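Local coordinates for flavin-nucleotide-binding protein (Mycobacterium smegmatis, PDB 4YBN) that binds FAD and heme on a split beta-barrel fold and is probably an oxidoreductase of the pyridoxamine 5'-phosphate oxidase-like superfamily, at residues A[28-41]-A[72-85]. Residues are numbered along the deposited sequence; the frame is centred on the assembly and turned at random.
Sequences LLDTIPLATVALVR and ALAEGAPAAVSVTA
T36 and A38 pair with S82 and A80 as strand 34-41 and the first part of strand 78-91 run antiparallel in the split beta-barrel. Four backbone hydrogen bonds join them, among them S82 N to T36 O at 2.8 Å, nearly straight at 175°. V37 faces V81 in the non-hydrogen-bonded pair between.

The tight part lies on the face of V81 and V83. V83 sits among L28, L29, I32 and A35. Its CG1, anti to the backbone N (chi1 -178°), meets I32 CB at 3.8 Å. Its CG2 turns to L29 CD2, 3.9 Å away, and the two side chains cross at about a right angle. A85 CB touches both I32 CD1 and L28 CD1. Farther along, L39 CD1 reaches A72 CB and A77 CB, both at 3.8 Å, beside the end of helix 68-74. That helix closes with a Schellman motif at G76.

The other face is more polar. Water 1 bridges L34 O and T84 N where direct pairing has stopped, and water 2 links T36 OG1 to S82 O. L34 and T84 touch different FAD molecules. L34 packs on T84 of the second subunit, and T84 on L34 of that subunit.

The solvent end belongs to R41. Its chain bends at chi2 and chi3 and folds back, with NE hydrogen-bonded to V40 O. A72 CB lies over the centre of one guanidinium face, 3.7 Å from R41 CZ.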
ATOM      1  N   LEU A  28     -11.946   6.629   0.125  1.00 23.65           N
ATOM      2  CA  LEU A  28     -10.676   5.914   0.113  1.00 22.91           C
ATOM      3  C   LEU A  28     -10.282   5.475   1.464  1.00 20.52           C
ATOM      4  O   LEU A  28      -9.990   4.295   1.678  1.00 20.90           O
ATOM      5  CB  LEU A  28      -9.600   6.799  -0.456  1.00 22.39           C
ATOM      6  CG  LEU A  28      -8.195   6.187  -0.490  1.00 22.52           C
ATOM      7  CD1 LEU A  28      -8.183   4.944  -1.310  1.00 24.94           C
ATOM      8  CD2 LEU A  28      -7.214   7.183  -0.987  1.00 23.95           C
ATOM      9  N   LEU A  29     -10.373   6.373   2.454  1.00 20.32           N
ATOM     10  CA  LEU A  29      -9.983   6.020   3.818  1.00 18.46           C
ATOM     11  C   LEU A  29     -10.887   4.979   4.462  1.00 23.33           C
ATOM     12  O   LEU A  29     -10.500   4.239   5.361  1.00 22.55           O
ATOM     13  CB  LEU A  29      -9.952   7.276   4.685  1.00 21.12           C
ATOM     14  CG  LEU A  29      -8.978   8.372   4.317  1.00 20.80           C
ATOM     15  CD1 LEU A  29      -9.052   9.544   5.224  1.00 22.97           C
ATOM     16  CD2 LEU A  29      -7.542   7.846   4.237  1.00 21.51           C
ATOM     17  N   ASP A  30     -12.121   4.874   3.985  1.00 21.55           N
ATOM     18  CA  ASP A  30     -12.986   3.860   4.459  1.00 24.87           C
ATOM     19  C   ASP A  30     -12.909   2.582   3.664  1.00 25.51           C
ATOM     20  O   ASP A  30     -13.723   1.696   3.882  1.00 30.43           O
ATOM     21  CB  ASP A  30     -14.423   4.355   4.332  1.00 25.88           C
ATOM     22  CG  ASP A  30     -14.710   5.491   5.318  1.00 30.93           C
ATOM     23  OD1 ASP A  30     -13.918   5.630   6.287  1.00 30.81           O
ATOM     24  OD2 ASP A  30     -15.694   6.226   5.090  1.00 28.23           O
ATOM     25  N   THR A  31     -11.993   2.493   2.718  1.00 24.96           N
ATOM     26  CA  THR A  31     -11.820   1.316   1.924  1.00 26.70           C
ATOM     27  C   THR A  31     -10.537   0.576   2.330  1.00 26.58           C
ATOM     28  O   THR A  31     -10.573  -0.622   2.529  1.00 26.51           O
ATOM     29  CB  THR A  31     -11.746   1.701   0.431  1.00 30.31           C
ATOM     30  OG1 THR A  31     -12.939   2.361   0.063  1.00 31.47           O
ATOM     31  CG2 THR A  31     -11.596   0.437  -0.455  1.00 33.98           C
ATOM     32  N   ILE A  32      -9.420   1.273   2.395  1.00 23.93           N
ATOM     33  CA  ILE A  32      -8.104   0.645   2.600  1.00 23.77           C
ATOM     34  C   ILE A  32      -7.781   0.711   4.053  1.00 23.63           C
ATOM     35  O   ILE A  32      -7.811   1.795   4.582  1.00 25.20           O
ATOM     36  CB  ILE A  32      -7.020   1.443   1.812  1.00 23.10           C
ATOM     37  CG1 ILE A  32      -7.390   1.505   0.311  1.00 26.46           C
ATOM     38  CG2 ILE A  32      -5.638   0.814   1.982  1.00 24.23           C
ATOM     39  CD1 ILE A  32      -7.395   0.146  -0.349  1.00 28.99           C
ATOM     40  N   PRO A  33      -7.437  -0.406   4.711  1.00 24.21           N
ATOM     41  CA  PRO A  33      -7.108  -0.383   6.129  1.00 25.87           C
ATOM     42  C   PRO A  33      -5.630  -0.155   6.483  1.00 25.15           C
ATOM     43  O   PRO A  33      -5.304  -0.037   7.648  1.00 24.16           O
ATOM     44  CB  PRO A  33      -7.532  -1.765   6.576  1.00 26.62           C
ATOM     45  CG  PRO A  33      -7.232  -2.601   5.437  1.00 27.74           C
ATOM     46  CD  PRO A  33      -7.492  -1.792   4.207  1.00 27.45           C
ATOM     47  N   LEU A  34      -4.759  -0.079   5.480  0.65 23.20           N
ATOM     48  CA  LEU A  34      -3.335   0.076   5.700  0.65 24.31           C
ATOM     49  C   LEU A  34      -2.918   1.483   5.361  0.65 21.55           C
ATOM     50  O   LEU A  34      -3.299   2.035   4.318  0.65 19.87           O
ATOM     51  CB  LEU A  34      -2.580  -0.937   4.856  0.65 28.04           C
ATOM     52  CG  LEU A  34      -1.129  -0.704   4.476  0.65 30.83           C
ATOM     53  CD1 LEU A  34      -0.237  -0.780   5.697  0.65 29.47           C
ATOM     54  CD2 LEU A  34      -0.733  -1.728   3.410  0.65 33.95           C
ATOM     55  N   ALA A  35      -2.129   2.078   6.245  1.00 18.87           N
ATOM     56  CA  ALA A  35      -1.491   3.345   5.955  1.00 17.85           C
ATOM     57  C   ALA A  35       0.036   3.134   6.027  1.00 19.08           C
ATOM     58  O   ALA A  35       0.528   2.240   6.746  1.00 19.37           O
ATOM     59  CB  ALA A  35      -1.911   4.379   7.007  1.00 18.68           C
ATOM     60  N   THR A  36       0.786   3.967   5.324  1.00 15.37           N
ATOM     61  CA  THR A  36       2.183   3.967   5.511  1.00 16.83           C
ATOM     62  C   THR A  36       2.473   5.311   6.135  1.00 18.32           C
ATOM     63  O   THR A  36       2.088   6.311   5.587  1.00 20.35           O
ATOM     64  CB  THR A  36       2.938   3.774   4.190  1.00 18.36           C
ATOM     65  OG1 THR A  36       2.583   2.492   3.675  1.00 21.71           O
ATOM     66  CG2 THR A  36       4.364   3.797   4.437  1.00 21.37           C
ATOM     67  N   VAL A  37       3.190   5.294   7.237  1.00 17.87           N
ATOM     68  CA  VAL A  37       3.485   6.497   8.001  1.00 20.75           C
ATOM     69  C   VAL A  37       4.975   6.814   7.905  1.00 22.75           C
ATOM     70  O   VAL A  37       5.800   5.959   8.046  1.00 23.40           O
ATOM     71  CB  VAL A  37       3.139   6.315   9.457  1.00 21.17           C
ATOM     72  CG1 VAL A  37       3.615   7.506  10.282  1.00 24.32           C
ATOM     73  CG2 VAL A  37       1.661   6.100   9.640  1.00 22.70           C
ATOM     74  N   ALA A  38       5.267   8.042   7.557  1.00 20.42           N
ATOM     75  CA  ALA A  38       6.628   8.535   7.404  1.00 20.55           C
ATOM     76  C   ALA A  38       6.900   9.604   8.454  1.00 21.43           C
ATOM     77  O   ALA A  38       6.034  10.466   8.718  1.00 20.82           O
ATOM     78  CB  ALA A  38       6.765   9.132   6.037  1.00 21.25           C
ATOM     79  N   LEU A  39       8.084   9.558   9.063  1.00 18.19           N
ATOM     80  CA  LEU A  39       8.523  10.523   9.986  1.00 20.94           C
ATOM     81  C   LEU A  39      10.068  10.633   9.863  1.00 24.19           C
ATOM     82  O   LEU A  39      10.705   9.940   9.070  1.00 21.95           O
ATOM     83  CB  LEU A  39       8.139  10.139  11.392  1.00 21.09           C
ATOM     84  CG  LEU A  39       8.723   8.890  12.024  1.00 26.40           C
ATOM     85  CD1 LEU A  39       8.794   9.038  13.527  1.00 28.00           C
ATOM     86  CD2 LEU A  39       7.867   7.685  11.646  1.00 28.76           C
ATOM     87  N   VAL A  40      10.636  11.533  10.640  1.00 22.36           N
ATOM     88  CA  VAL A  40      12.069  11.817  10.584  1.00 25.09           C
ATOM     89  C   VAL A  40      12.654  11.459  11.947  1.00 29.39           C
ATOM     90  O   VAL A  40      12.074  11.791  13.012  1.00 26.73           O
ATOM     91  CB  VAL A  40      12.268  13.280  10.303  1.00 26.35           C
ATOM     92  CG1 VAL A  40      13.737  13.614  10.109  1.00 32.56           C
ATOM     93  CG2 VAL A  40      11.503  13.713   9.052  1.00 25.45           C
ATOM     94  N   ARG A  41      13.742  10.700  11.922  1.00 29.30           N
ATOM     95  CA  ARG A  41      14.578  10.453  13.115  1.00 33.86           C
ATOM     96  C   ARG A  41      16.000  10.804  12.789  1.00 39.95           C
ATOM     97  O   ARG A  41      16.563  10.308  11.779  1.00 38.20           O
ATOM     98  CB  ARG A  41      14.562   8.987  13.483  1.00 35.61           C
ATOM     99  CG  ARG A  41      13.183   8.470  13.761  1.00 41.32           C
ATOM    100  CD  ARG A  41      12.697   8.879  15.160  1.00 45.40           C
ATOM    101  NE  ARG A  41      12.049  10.198  15.262  1.00 45.43           N
ATOM    102  CZ  ARG A  41      11.801  10.837  16.411  1.00 41.74           C
ATOM    103  NH1 ARG A  41      12.215  10.340  17.564  1.00 44.63           N
ATOM    104  NH2 ARG A  41      11.172  12.000  16.403  1.00 43.35           N
ATOM    105  N   ALA A  72       7.635   7.737  19.145  1.00 20.63           N
ATOM    106  CA  ALA A  72       8.153   8.907  18.446  1.00 22.28           C
ATOM    107  C   ALA A  72       7.020   9.778  18.005  1.00 21.40           C
ATOM    108  O   ALA A  72       7.016  10.980  18.212  1.00 19.25           O
ATOM    109  CB  ALA A  72       9.030   8.487  17.278  1.00 22.27           C
ATOM    110  N   LEU A  73       5.948   9.173  17.506  1.00 18.87           N
ATOM    111  CA  LEU A  73       4.803   9.925  17.127  1.00 18.42           C
ATOM    112  C   LEU A  73       4.059  10.496  18.324  1.00 17.28           C
ATOM    113  O   LEU A  73       3.562  11.604  18.268  1.00 18.72           O
ATOM    114  CB  LEU A  73       3.830   9.024  16.364  1.00 19.21           C
ATOM    115  CG  LEU A  73       4.322   8.526  14.977  1.00 18.69           C
ATOM    116  CD1 LEU A  73       3.298   7.503  14.494  1.00 21.08           C
ATOM    117  CD2 LEU A  73       4.381   9.688  14.018  1.00 20.74           C
ATOM    118  N   ALA A  74       3.964   9.727  19.390  1.00 17.61           N
ATOM    119  CA  ALA A  74       3.316  10.183  20.607  1.00 18.80           C
ATOM    120  C   ALA A  74       4.064  11.425  21.201  1.00 22.86           C
ATOM    121  O   ALA A  74       3.462  12.360  21.682  1.00 24.52           O
ATOM    122  CB  ALA A  74       3.351   9.118  21.626  1.00 20.24           C
ATOM    123  N   GLU A  75       5.359  11.456  21.002  1.00 22.72           N
ATOM    124  CA  GLU A  75       6.217  12.562  21.485  1.00 23.98           C
ATOM    125  C   GLU A  75       6.211  13.748  20.530  1.00 24.51           C
ATOM    126  O   GLU A  75       6.871  14.761  20.788  1.00 26.35           O
ATOM    127  CB  GLU A  75       7.629  12.054  21.697  1.00 24.01           C
ATOM    128  CG  GLU A  75       7.678  11.120  22.914  1.00 28.11           C
ATOM    129  CD  GLU A  75       8.999  10.330  23.087  1.00 31.21           C
ATOM    130  OE1 GLU A  75      10.006  10.537  22.383  1.00 31.69           O
ATOM    131  OE2 GLU A  75       9.029   9.415  23.934  1.00 43.37           O
ATOM    132  N   GLY A  76       5.447  13.676  19.440  1.00 20.75           N
ATOM    133  CA  GLY A  76       5.242  14.833  18.632  1.00 19.60           C
ATOM    134  C   GLY A  76       5.925  14.843  17.277  1.00 20.72           C
ATOM    135  O   GLY A  76       5.863  15.839  16.581  1.00 21.69           O
ATOM    136  N   ALA A  77       6.508  13.734  16.811  1.00 23.20           N
ATOM    137  CA  ALA A  77       7.164  13.725  15.465  1.00 22.50           C
ATOM    138  C   ALA A  77       6.178  14.095  14.369  1.00 22.02           C
ATOM    139  O   ALA A  77       5.155  13.432  14.162  1.00 21.18           O
ATOM    140  CB  ALA A  77       7.791  12.353  15.194  1.00 22.23           C
ATOM    141  N   PRO A  78       6.476  15.135  13.621  1.00 19.41           N
ATOM    142  CA  PRO A  78       5.621  15.469  12.495  1.00 19.04           C
ATOM    143  C   PRO A  78       5.584  14.264  11.534  1.00 21.47           C
ATOM    144  O   PRO A  78       6.572  13.600  11.404  1.00 20.13           O
ATOM    145  CB  PRO A  78       6.341  16.626  11.866  1.00 21.34           C
ATOM    146  CG  PRO A  78       7.051  17.276  12.978  1.00 21.50           C
ATOM    147  CD  PRO A  78       7.551  16.135  13.808  1.00 22.36           C
ATOM    148  N   ALA A  79       4.460  14.013  10.888  1.00 23.10           N
ATOM    149  CA  ALA A  79       4.285  12.750  10.152  1.00 22.01           C
ATOM    150  C   ALA A  79       3.681  13.046   8.835  1.00 21.52           C
ATOM    151  O   ALA A  79       2.989  14.073   8.648  1.00 18.44           O
ATOM    152  CB  ALA A  79       3.351  11.870  10.917  1.00 22.83           C
ATOM    153  N   ALA A  80       3.845  12.134   7.905  1.00 20.17           N
ATOM    154  CA  ALA A  80       3.076  12.207   6.698  1.00 19.58           C
ATOM    155  C   ALA A  80       2.467  10.806   6.538  1.00 20.19           C
ATOM    156  O   ALA A  80       3.164   9.815   6.733  1.00 22.24           O
ATOM    157  CB  ALA A  80       3.962  12.633   5.524  1.00 24.43           C
ATOM    158  N   VAL A  81       1.192  10.711   6.180  1.00 19.10           N
ATOM    159  CA  VAL A  81       0.492   9.447   6.182  1.00 18.55           C
ATOM    160  C   VAL A  81       0.049   9.189   4.786  1.00 23.85           C
ATOM    161  O   VAL A  81      -0.620  10.041   4.200  1.00 24.48           O
ATOM    162  CB  VAL A  81      -0.704   9.494   7.128  1.00 20.86           C
ATOM    163  CG1 VAL A  81      -1.504   8.207   7.077  1.00 22.78           C
ATOM    164  CG2 VAL A  81      -0.233   9.683   8.534  1.00 21.44           C
ATOM    165  N   SER A  82       0.423   8.031   4.224  1.00 20.60           N
ATOM    166  CA  SER A  82       0.024   7.708   2.869  1.00 20.31           C
ATOM    167  C   SER A  82      -0.889   6.496   2.817  1.00 18.07           C
ATOM    168  O   SER A  82      -0.662   5.456   3.468  1.00 17.88           O
ATOM    169  CB  SER A  82       1.334   7.488   2.007  1.00 21.17           C
ATOM    170  OG  SER A  82       1.008   7.024   0.724  1.00 24.05           O
ATOM    171  N   VAL A  83      -1.968   6.655   2.057  1.00 16.91           N
ATOM    172  CA  VAL A  83      -2.995   5.611   1.906  1.00 17.75           C
ATOM    173  C   VAL A  83      -3.273   5.425   0.437  1.00 19.01           C
ATOM    174  O   VAL A  83      -3.665   6.370  -0.247  1.00 18.41           O
ATOM    175  CB  VAL A  83      -4.329   5.923   2.660  1.00 18.48           C
ATOM    176  CG1 VAL A  83      -5.314   4.764   2.496  1.00 19.97           C
ATOM    177  CG2 VAL A  83      -4.000   6.125   4.143  1.00 18.95           C
ATOM    178  N   THR A  84      -3.121   4.191  -0.040  1.00 19.87           N
ATOM    179  CA  THR A  84      -3.140   3.906  -1.484  1.00 20.49           C
ATOM    180  C   THR A  84      -3.951   2.644  -1.818  1.00 21.21           C
ATOM    181  O   THR A  84      -3.855   1.605  -1.152  1.00 21.27           O
ATOM    182  CB  THR A  84      -1.650   3.769  -1.979  1.00 22.42           C
ATOM    183  OG1 THR A  84      -1.003   5.048  -1.847  1.00 21.76           O
ATOM    184  CG2 THR A  84      -1.582   3.398  -3.422  1.00 23.11           C
ATOM    185  N   ALA A  85      -4.797   2.806  -2.809  1.00 20.33           N
ATOM    186  CA  ALA A  85      -5.512   1.726  -3.464  1.00 22.19           C
ATOM    187  C   ALA A  85      -5.037   1.560  -4.871  1.00 22.43           C
ATOM    188  O   ALA A  85      -5.131   2.464  -5.663  1.00 24.10           O
ATOM    189  CB  ALA A  85      -6.971   2.050  -3.472  1.00 25.75           C
TER
HETATM  190  O   HOH W   1      -2.143   2.214   1.795  1.00 23.16           O
HETATM  191  O   HOH W   2       0.463   2.816   1.967  1.00 27.41           O
HETATM  192  O   HOH W   3       9.181  13.807  11.930  1.00 19.50           O
HETATM  193  O   HOH W   4       9.324  12.460  18.400  1.00 31.32           O